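Local coordinates for protein fumarylacetoacetate hydrolase (Burkholderia xenovorans, PDB 5TI1) that probably hydrolyses fumarylacetoacetate to fumarate and acetoacetate, the final step of phenylalanine and tyrosine breakdown, at residues G45-G50 with A133-A138; E72-L77 with A127-R132; L330-A335 with L400-G405. All coordinates share one frame; numbering follows the deposited sequence.

Overall arrangement
Contacts 1 and 2 belong together and contact 3 stands apart. The centres of contacts 1 and 2 are 14 Å apart, and residues 127-132 run directly into 133-138, where helix 127-133 gives way to strand 134-136. Contact 2 also lies within the sequence interval that contact 1 spans, and both fall in the N-terminal family region. Contact 3 belongs to the C-terminal FAA hydrolase region. Its centre is 32 Å from that of contact 1 and 45 Å from that of contact 2, and its nearest atoms remain about 16 and 29 Å away. None of the three lies at the magnesium site formed by Asp153, Glu226, Glu228 and Asp260.

Contact 1. Residues G45-G50 with A133-A138; sequences GIFSDG and ALIRQA
The CA atoms nearest each other across strand 44-49 and strand 134-136 are those of Asp49 and Ile135, 8.1 Å apart. That spacing is too wide for paired neighbours, and no hydrogen bond joins the two segments. Both belong to one five-stranded antiparallel sheet in which strands 56-61 and 64-67 intervene between them, so their side chains meet on the inner face of a strongly curved sheet. The short 3-10 segment that begins at Gln137 and leads toward strand 140-143 fits the SH3-like barrel known for the N-terminal domain of this family.

Phe47 and Asp49, two residues apart, point toward Ile135, whereas Ser48 points away and bonds to His143. Ile135 gives up the largest share of the surface, 62 of 119 Å² summed over both sides. Its CG1 branch lies beside the backbone N and anti to the carbonyl carbon (chi1 -75°), which brings CG1 to the Asp49 side; chi2, at 103°, then turns CD1 to the Phe47 ring. Ile135 CD1 comes 4.2 Å from Phe47 CE2, approaching the ring obliquely. Phe47 also packs on Ile65 and Asp67 of strand 64-67, which lies between the two strands.

Asp49 crosses Ile135 at about a right angle. With chi1 at 75°, its CG sits between the backbone N and the carbonyl carbon. The carboxylate divides its work: Asp49 OD1 forms a salt bridge with Arg56 NH2, while Asp49 OD2 rests 4.0 Å from Ile135 CG1.

Contact 2. Residues E72-L77 with A127-R132; sequences ESAGLL and AELRGR
This is a small apolar contact in which Ala74 and Leu76, at the turn that ends helix 68-73, pack against Leu129 of helix 127-133. It lies toward the outside of the N-terminal region and buries 107 Å² over both sides. The nearest CA atoms, those of Ala74 and Leu129, are 7.9 Å apart.

The turn is a Schellman motif. Gly75 has a positive phi of 86°, and its N bonds back to Glu72 O at 2.9 Å. The reversal leaves Ala74 and Leu76 both directed at the neighbouring helix. Leu129 extends from that helix with CG anti to the backbone N (chi1 179°), presenting both methyls to the turn. Ala74 CB sits at this fork, 3.7 Å from Leu129 CD2 and 3.8 Å from Leu129 CD1. Leu76 meets the same residue tip to tip, its CD1 lying 3.9 Å from Leu129 CD2. Leu115 and Thr122 touch Leu76 as well, while Leu123 adjoins Leu129.

One turn further along helix 127-133, Arg132 grips Glu128 side-on in a salt bridge: Arg132 NE to Glu128 OE2 at 2.6 Å, nearly straight at 178°, and Arg132 NH2 to Glu128 OE1. This pair staples its own helix. Across the contact itself, methyl meets methyl with no hydrogen bond, which implies that van der Waals fit and burial of apolar surface hold the turn against the helix.

Contact 3. Residues L330-A335 with L400-G405; sequences LRPQQA and LELREG
Leu402 enters from the strand 400-401 side and ends against Leu330, near the end of strand 321-331, and Pro332, just after it. Its CB points toward that segment but still lies 5.5 Å from Pro332 CG. CG, anti to the carbonyl carbon and beside the backbone N (chi1 -68°), comes to 5.0 Å from the same Pro332 CG. A chi2 of 176° then carries CD1 straight onward: it butts end-on against Pro332 CG at 3.5 Å, with Pro332 CD 3.9 Å away. The same methyl lies 4.1 Å from Leu330 CD2, as the two leucines cross at about a right angle. CD2 takes the other branch and approaches Leu330 more loosely.

Leu402 also touches Ser339 and Ile341 of strand 339-345, the antiparallel partner of strand 321-331, and Arg408. A type I turn starts at each of the two residues that meet most closely, Pro332 to Ala335 and Leu402 to Gly405. The contact therefore joins two turns at the border of a large C-terminal sheet and the short 400-401/407-408 ribbon. Without a hydrogen bond between the segments, their direct contact rests on apolar packing centred on one leucine methyl.

Contact 1. Residues G45-G50 with A133-A138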
loop_
_atom_site.group_PDB
_atom_site.type_symbol
_atom_site.label_atom_id
_atom_site.label_comp_id
_atom_site.label_asym_id
_atom_site.label_seq_id
_atom_site.Cartn_x
_atom_site.Cartn_y
_atom_site.Cartn_z
ATOM N N GLY B 45 -0.722 -1.180 22.581
ATOM C CA GLY B 45 -1.238 -0.022 21.879
ATOM C C GLY B 45 -0.305 1.161 22.032
ATOM O O GLY B 45 0.753 1.075 22.659
ATOM N N ILE B 46 -0.721 2.286 21.454
ATOM C CA ILE B 46 0.012 3.545 21.508
ATOM C C ILE B 46 -0.922 4.586 22.098
ATOM O O ILE B 46 -2.012 4.824 21.560
ATOM C CB ILE B 46 0.513 3.976 20.116
ATOM C CG1 ILE B 46 1.546 2.971 19.577
ATOM C CG2 ILE B 46 1.104 5.375 20.156
ATOM C CD1 ILE B 46 2.837 2.929 20.359
ATOM N N PHE B 47 -0.501 5.212 23.197
ATOM C CA PHE B 47 -1.381 6.142 23.885
ATOM C C PHE B 47 -0.619 7.387 24.307
ATOM O O PHE B 47 0.616 7.437 24.327
ATOM C CB PHE B 47 -2.037 5.510 25.124
ATOM C CG PHE B 47 -1.134 5.460 26.314
ATOM C CD1 PHE B 47 -0.135 4.506 26.397
ATOM C CD2 PHE B 47 -1.272 6.372 27.347
ATOM C CE1 PHE B 47 0.707 4.463 27.484
ATOM C CE2 PHE B 47 -0.435 6.325 28.442
ATOM C CZ PHE B 47 0.559 5.372 28.507
ATOM N N SER B 48 -1.405 8.399 24.633
ATOM C CA SER B 48 -0.960 9.603 25.304
ATOM C C SER B 48 -2.085 9.981 26.255
ATOM O O SER B 48 -3.153 9.366 26.246
ATOM C CB SER B 48 -0.657 10.716 24.303
ATOM O OG SER B 48 -1.836 11.060 23.598
ATOM N N ASP B 49 -1.843 10.977 27.100
ATOM C CA ASP B 49 -2.845 11.324 28.101
ATOM C C ASP B 49 -2.787 12.827 28.354
ATOM O O ASP B 49 -2.059 13.559 27.677
ATOM C CB ASP B 49 -2.635 10.494 29.376
ATOM C CG ASP B 49 -1.456 10.975 30.199
ATOM O OD1 ASP B 49 -0.474 11.470 29.616
ATOM O OD2 ASP B 49 -1.515 10.865 31.440
ATOM N N GLY B 50 -3.565 13.290 29.338
ATOM C CA GLY B 50 -3.621 14.713 29.626
ATOM C C GLY B 50 -2.355 15.256 30.258
ATOM O O GLY B 50 -2.014 16.427 30.064
ATOM N N ALA B 133 2.538 5.070 36.571
ATOM C CA ALA B 133 2.654 4.096 35.495
ATOM C C ALA B 133 1.323 3.491 35.076
ATOM O O ALA B 133 1.268 2.835 34.028
ATOM C CB ALA B 133 3.622 2.975 35.893
ATOM N N LEU B 134 0.262 3.688 35.853
ATOM C CA LEU B 134 -1.064 3.187 35.514
ATOM C C LEU B 134 -2.005 4.364 35.298
ATOM O O LEU B 134 -2.195 5.190 36.197
ATOM C CB LEU B 134 -1.603 2.256 36.601
ATOM C CG LEU B 134 -1.394 0.786 36.237
ATOM C CD1 LEU B 134 0.062 0.407 36.433
ATOM C CD2 LEU B 134 -2.303 -0.107 37.045
ATOM N N ILE B 135 -2.599 4.426 34.112
ATOM C CA ILE B 135 -3.441 5.536 33.687
ATOM C C ILE B 135 -4.811 4.980 33.324
ATOM O O ILE B 135 -4.913 3.900 32.729
ATOM C CB ILE B 135 -2.801 6.280 32.492
ATOM C CG1 ILE B 135 -1.635 7.145 32.967
ATOM C CG2 ILE B 135 -3.808 7.104 31.728
ATOM C CD1 ILE B 135 -0.274 6.533 32.666
ATOM N N ARG B 136 -5.862 5.706 33.703
ATOM C CA ARG B 136 -7.215 5.311 33.333
ATOM C C ARG B 136 -7.412 5.467 31.832
ATOM O O ARG B 136 -6.969 6.450 31.235
ATOM C CB ARG B 136 -8.245 6.157 34.090
ATOM C CG ARG B 136 -8.240 5.978 35.606
ATOM C CD ARG B 136 -8.905 4.673 36.036
ATOM N NE ARG B 136 -10.249 4.515 35.471
ATOM C CZ ARG B 136 -11.394 4.669 36.140
ATOM N NH1 ARG B 136 -11.393 4.988 37.432
ATOM N NH2 ARG B 136 -12.550 4.491 35.510
ATOM N N GLN B 137 -8.067 4.484 31.209
ATOM C CA GLN B 137 -8.397 4.630 29.796
ATOM C C GLN B 137 -9.302 5.836 29.574
ATOM O O GLN B 137 -9.277 6.451 28.500
ATOM C CB GLN B 137 -9.056 3.357 29.277
ATOM C CG GLN B 137 -8.109 2.158 29.240
ATOM C CD GLN B 137 -8.815 0.857 28.912
ATOM O OE1 GLN B 137 -9.833 0.852 28.213
ATOM N NE2 GLN B 137 -8.283 -0.261 29.426
ATOM N N ALA B 138 -10.087 6.188 30.597
ATOM C CA ALA B 138 -10.923 7.385 30.599
ATOM C C ALA B 138 -10.115 8.670 30.492
ATOM O O ALA B 138 -10.687 9.728 30.200
ATOM C CB ALA B 138 -11.761 7.415 31.874
#

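Contact 2. Residues E72-L77 with A127-R132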
loop_
_atom_site.group_PDB
_atom_site.type_symbol
_atom_site.label_atom_id
_atom_site.label_comp_id
_atom_site.label_asym_id
_atom_site.label_seq_id
_atom_site.Cartn_x
_atom_site.Cartn_y
_atom_site.Cartn_z
ATOM N N GLU B 72 9.893 0.789 32.405
ATOM C CA GLU B 72 11.284 0.624 32.001
ATOM C C GLU B 72 12.186 1.634 32.699
ATOM O O GLU B 72 13.272 1.279 33.181
ATOM C CB GLU B 72 11.407 0.762 30.486
ATOM C CG GLU B 72 12.770 0.392 29.957
ATOM C CD GLU B 72 13.009 0.962 28.584
ATOM O OE1 GLU B 72 12.300 1.928 28.231
ATOM O OE2 GLU B 72 13.889 0.442 27.861
ATOM N N SER B 73 11.755 2.900 32.764
ATOM C CA SER B 73 12.555 3.928 33.425
ATOM C C SER B 73 12.790 3.594 34.890
ATOM O O SER B 73 13.871 3.858 35.431
ATOM C CB SER B 73 11.875 5.291 33.295
ATOM O OG SER B 73 11.913 5.730 31.951
ATOM N N ALA B 74 11.790 3.011 35.550
ATOM C CA ALA B 74 11.919 2.628 36.949
ATOM C C ALA B 74 12.717 1.346 37.142
ATOM O O ALA B 74 12.986 0.971 38.288
ATOM C CB ALA B 74 10.533 2.472 37.579
ATOM N N GLY B 75 13.094 0.669 36.059
ATOM C CA GLY B 75 13.874 -0.546 36.155
ATOM C C GLY B 75 13.082 -1.815 36.360
ATOM O O GLY B 75 13.679 -2.845 36.690
ATOM N N LEU B 76 11.763 -1.788 36.178
ATOM C CA LEU B 76 10.938 -2.978 36.349
ATOM C C LEU B 76 10.680 -3.718 35.044
ATOM O O LEU B 76 10.058 -4.785 35.059
ATOM C CB LEU B 76 9.597 -2.612 36.994
ATOM C CG LEU B 76 9.582 -1.974 38.380
ATOM C CD1 LEU B 76 8.252 -2.267 39.033
ATOM C CD2 LEU B 76 10.718 -2.466 39.247
ATOM N N LEU B 77 11.146 -3.184 33.920
ATOM C CA LEU B 77 10.863 -3.758 32.617
ATOM C C LEU B 77 12.079 -3.509 31.741
ATOM O O LEU B 77 12.551 -2.374 31.651
ATOM C CB LEU B 77 9.605 -3.122 32.013
ATOM C CG LEU B 77 8.986 -3.706 30.744
ATOM C CD1 LEU B 77 8.544 -5.143 30.978
ATOM C CD2 LEU B 77 7.810 -2.839 30.302
ATOM N N ALA B 127 3.176 2.832 45.614
ATOM C CA ALA B 127 2.087 3.761 45.318
ATOM C C ALA B 127 2.519 4.856 44.345
ATOM O O ALA B 127 1.748 5.244 43.457
ATOM C CB ALA B 127 1.554 4.377 46.612
ATOM N N GLU B 128 3.739 5.376 44.497
ATOM C CA GLU B 128 4.170 6.489 43.655
ATOM C C GLU B 128 4.297 6.057 42.198
ATOM O O GLU B 128 3.719 6.682 41.301
ATOM C CB GLU B 128 5.493 7.059 44.173
ATOM C CG GLU B 128 5.897 8.399 43.549
ATOM C CD GLU B 128 6.523 8.264 42.163
ATOM O OE1 GLU B 128 7.101 7.199 41.867
ATOM O OE2 GLU B 128 6.435 9.223 41.367
ATOM N N LEU B 129 5.060 4.994 41.943
ATOM C CA LEU B 129 5.215 4.515 40.573
ATOM C C LEU B 129 3.878 4.071 39.995
ATOM O O LEU B 129 3.582 4.324 38.821
ATOM C CB LEU B 129 6.222 3.369 40.531
ATOM C CG LEU B 129 6.449 2.763 39.145
ATOM C CD1 LEU B 129 7.047 3.802 38.199
ATOM C CD2 LEU B 129 7.329 1.520 39.244
ATOM N N ARG B 130 3.054 3.419 40.818
ATOM C CA ARG B 130 1.745 2.960 40.365
ATOM C C ARG B 130 0.845 4.136 40.003
ATOM O O ARG B 130 0.105 4.079 39.011
ATOM C CB ARG B 130 1.118 2.089 41.452
ATOM C CG ARG B 130 -0.196 1.437 41.109
ATOM C CD ARG B 130 -0.595 0.516 42.247
ATOM N NE ARG B 130 -2.030 0.259 42.272
ATOM C CZ ARG B 130 -2.638 -0.465 43.204
ATOM N NH1 ARG B 130 -1.932 -1.002 44.190
ATOM N NH2 ARG B 130 -3.951 -0.649 43.151
ATOM N N GLY B 131 0.908 5.217 40.784
ATOM C CA GLY B 131 0.175 6.429 40.450
ATOM C C GLY B 131 0.627 7.084 39.160
ATOM O O GLY B 131 -0.139 7.839 38.554
ATOM N N ARG B 132 1.861 6.826 38.730
ATOM C CA ARG B 132 2.371 7.336 37.465
ATOM C C ARG B 132 2.221 6.341 36.327
ATOM O O ARG B 132 1.811 6.723 35.227
ATOM C CB ARG B 132 3.849 7.719 37.595
ATOM C CG ARG B 132 4.086 9.090 38.175
ATOM C CD ARG B 132 5.525 9.539 37.990
ATOM N NE ARG B 132 6.456 8.790 38.831
ATOM C CZ ARG B 132 7.339 7.911 38.368
ATOM N NH1 ARG B 132 7.417 7.668 37.066
ATOM N NH2 ARG B 132 8.146 7.276 39.204
#

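Contact 3. Residues L330-A335 with L400-G405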
loop_
_atom_site.group_PDB
_atom_site.type_symbol
_atom_site.label_atom_id
_atom_site.label_comp_id
_atom_site.label_asym_id
_atom_site.label_seq_id
_atom_site.Cartn_x
_atom_site.Cartn_y
_atom_site.Cartn_z
ATOM N N LEU B 330 -25.230 -1.024 15.630
ATOM C CA LEU B 330 -25.516 0.158 14.833
ATOM C C LEU B 330 -26.390 1.064 15.680
ATOM O O LEU B 330 -27.394 0.611 16.236
ATOM C CB LEU B 330 -26.221 -0.210 13.516
ATOM C CG LEU B 330 -26.389 0.869 12.431
ATOM C CD1 LEU B 330 -26.547 0.224 11.066
ATOM C CD2 LEU B 330 -27.563 1.807 12.706
ATOM N N ARG B 331 -26.004 2.326 15.803
ATOM C CA ARG B 331 -26.809 3.267 16.575
ATOM C C ARG B 331 -27.185 4.462 15.714
ATOM O O ARG B 331 -26.299 5.248 15.331
ATOM C CB ARG B 331 -26.084 3.724 17.840
ATOM C CG ARG B 331 -26.927 4.673 18.675
ATOM C CD ARG B 331 -26.429 4.800 20.097
ATOM N NE ARG B 331 -25.063 5.297 20.148
ATOM C CZ ARG B 331 -24.722 6.561 19.923
ATOM N NH1 ARG B 331 -25.654 7.461 19.624
ATOM N NH2 ARG B 331 -23.445 6.926 19.986
ATOM N N PRO B 332 -28.461 4.605 15.356
ATOM C CA PRO B 332 -28.919 5.828 14.690
ATOM C C PRO B 332 -28.597 7.053 15.526
ATOM O O PRO B 332 -28.519 6.987 16.756
ATOM C CB PRO B 332 -30.438 5.630 14.574
ATOM C CG PRO B 332 -30.630 4.123 14.655
ATOM C CD PRO B 332 -29.538 3.614 15.542
ATOM N N GLN B 333 -28.447 8.189 14.832
ATOM C CA GLN B 333 -28.066 9.437 15.493
ATOM C C GLN B 333 -29.041 9.830 16.597
ATOM O O GLN B 333 -28.620 10.377 17.622
ATOM C CB GLN B 333 -27.946 10.567 14.461
ATOM C CG GLN B 333 -27.575 11.950 15.034
ATOM C CD GLN B 333 -26.179 12.006 15.653
ATOM O OE1 GLN B 333 -25.892 12.874 16.477
ATOM N NE2 GLN B 333 -25.319 11.073 15.274
ATOM N N GLN B 334 -30.334 9.572 16.418
ATOM C CA GLN B 334 -31.320 9.973 17.420
ATOM C C GLN B 334 -31.507 8.939 18.524
ATOM O O GLN B 334 -32.253 9.197 19.476
ATOM C CB GLN B 334 -32.677 10.265 16.760
ATOM C CG GLN B 334 -32.636 11.329 15.676
ATOM C CD GLN B 334 -31.886 12.572 16.117
ATOM O OE1 GLN B 334 -32.127 13.111 17.199
ATOM N NE2 GLN B 334 -30.963 13.023 15.288
ATOM N N ALA B 335 -30.849 7.790 18.437
ATOM C CA ALA B 335 -31.077 6.719 19.395
ATOM C C ALA B 335 -30.194 6.899 20.623
ATOM O O ALA B 335 -29.045 7.345 20.533
ATOM C CB ALA B 335 -30.811 5.349 18.765
ATOM N N LEU B 400 -33.205 -4.589 7.790
ATOM C CA LEU B 400 -32.996 -4.994 9.171
ATOM C C LEU B 400 -33.829 -4.129 10.116
ATOM O O LEU B 400 -33.802 -2.897 10.026
ATOM C CB LEU B 400 -31.505 -4.871 9.490
ATOM C CG LEU B 400 -30.793 -5.758 10.505
ATOM C CD1 LEU B 400 -31.081 -7.243 10.271
ATOM C CD2 LEU B 400 -29.312 -5.474 10.404
ATOM N N GLU B 401 -34.577 -4.769 11.016
ATOM C CA GLU B 401 -35.354 -4.061 12.028
ATOM C C GLU B 401 -34.496 -3.915 13.281
ATOM O O GLU B 401 -34.116 -4.918 13.896
ATOM C CB GLU B 401 -36.659 -4.803 12.338
ATOM N N LEU B 402 -34.183 -2.673 13.648
ATOM C CA LEU B 402 -33.258 -2.410 14.745
ATOM C C LEU B 402 -33.956 -2.631 16.080
ATOM O O LEU B 402 -35.084 -2.173 16.281
ATOM C CB LEU B 402 -32.713 -0.982 14.669
ATOM C CG LEU B 402 -31.773 -0.609 13.522
ATOM C CD1 LEU B 402 -31.431 0.869 13.559
ATOM C CD2 LEU B 402 -30.502 -1.451 13.560
ATOM N N ARG B 403 -33.263 -3.321 16.995
ATOM C CA ARG B 403 -33.840 -3.690 18.284
ATOM C C ARG B 403 -34.395 -2.481 19.037
ATOM O O ARG B 403 -35.462 -2.565 19.654
ATOM C CB ARG B 403 -32.786 -4.415 19.122
ATOM C CG ARG B 403 -33.008 -4.387 20.627
ATOM C CD ARG B 403 -34.005 -5.415 21.098
ATOM N NE ARG B 403 -33.827 -5.668 22.527
ATOM C CZ ARG B 403 -34.456 -6.616 23.213
ATOM N NH1 ARG B 403 -35.323 -7.419 22.607
ATOM N NH2 ARG B 403 -34.216 -6.759 24.509
ATOM N N GLU B 404 -33.695 -1.350 18.998
ATOM C CA GLU B 404 -34.156 -0.145 19.679
ATOM C C GLU B 404 -35.099 0.701 18.834
ATOM O O GLU B 404 -35.596 1.720 19.326
ATOM C CB GLU B 404 -32.959 0.705 20.121
ATOM C CG GLU B 404 -32.026 -0.029 21.078
ATOM C CD GLU B 404 -32.740 -0.473 22.335
ATOM O OE1 GLU B 404 -33.477 0.352 22.916
ATOM O OE2 GLU B 404 -32.576 -1.649 22.735
ATOM N N GLY B 405 -35.371 0.306 17.593
ATOM C CA GLY B 405 -36.265 1.071 16.739
ATOM C C GLY B 405 -35.624 1.519 15.441
ATOM O O GLY B 405 -34.446 1.891 15.415
#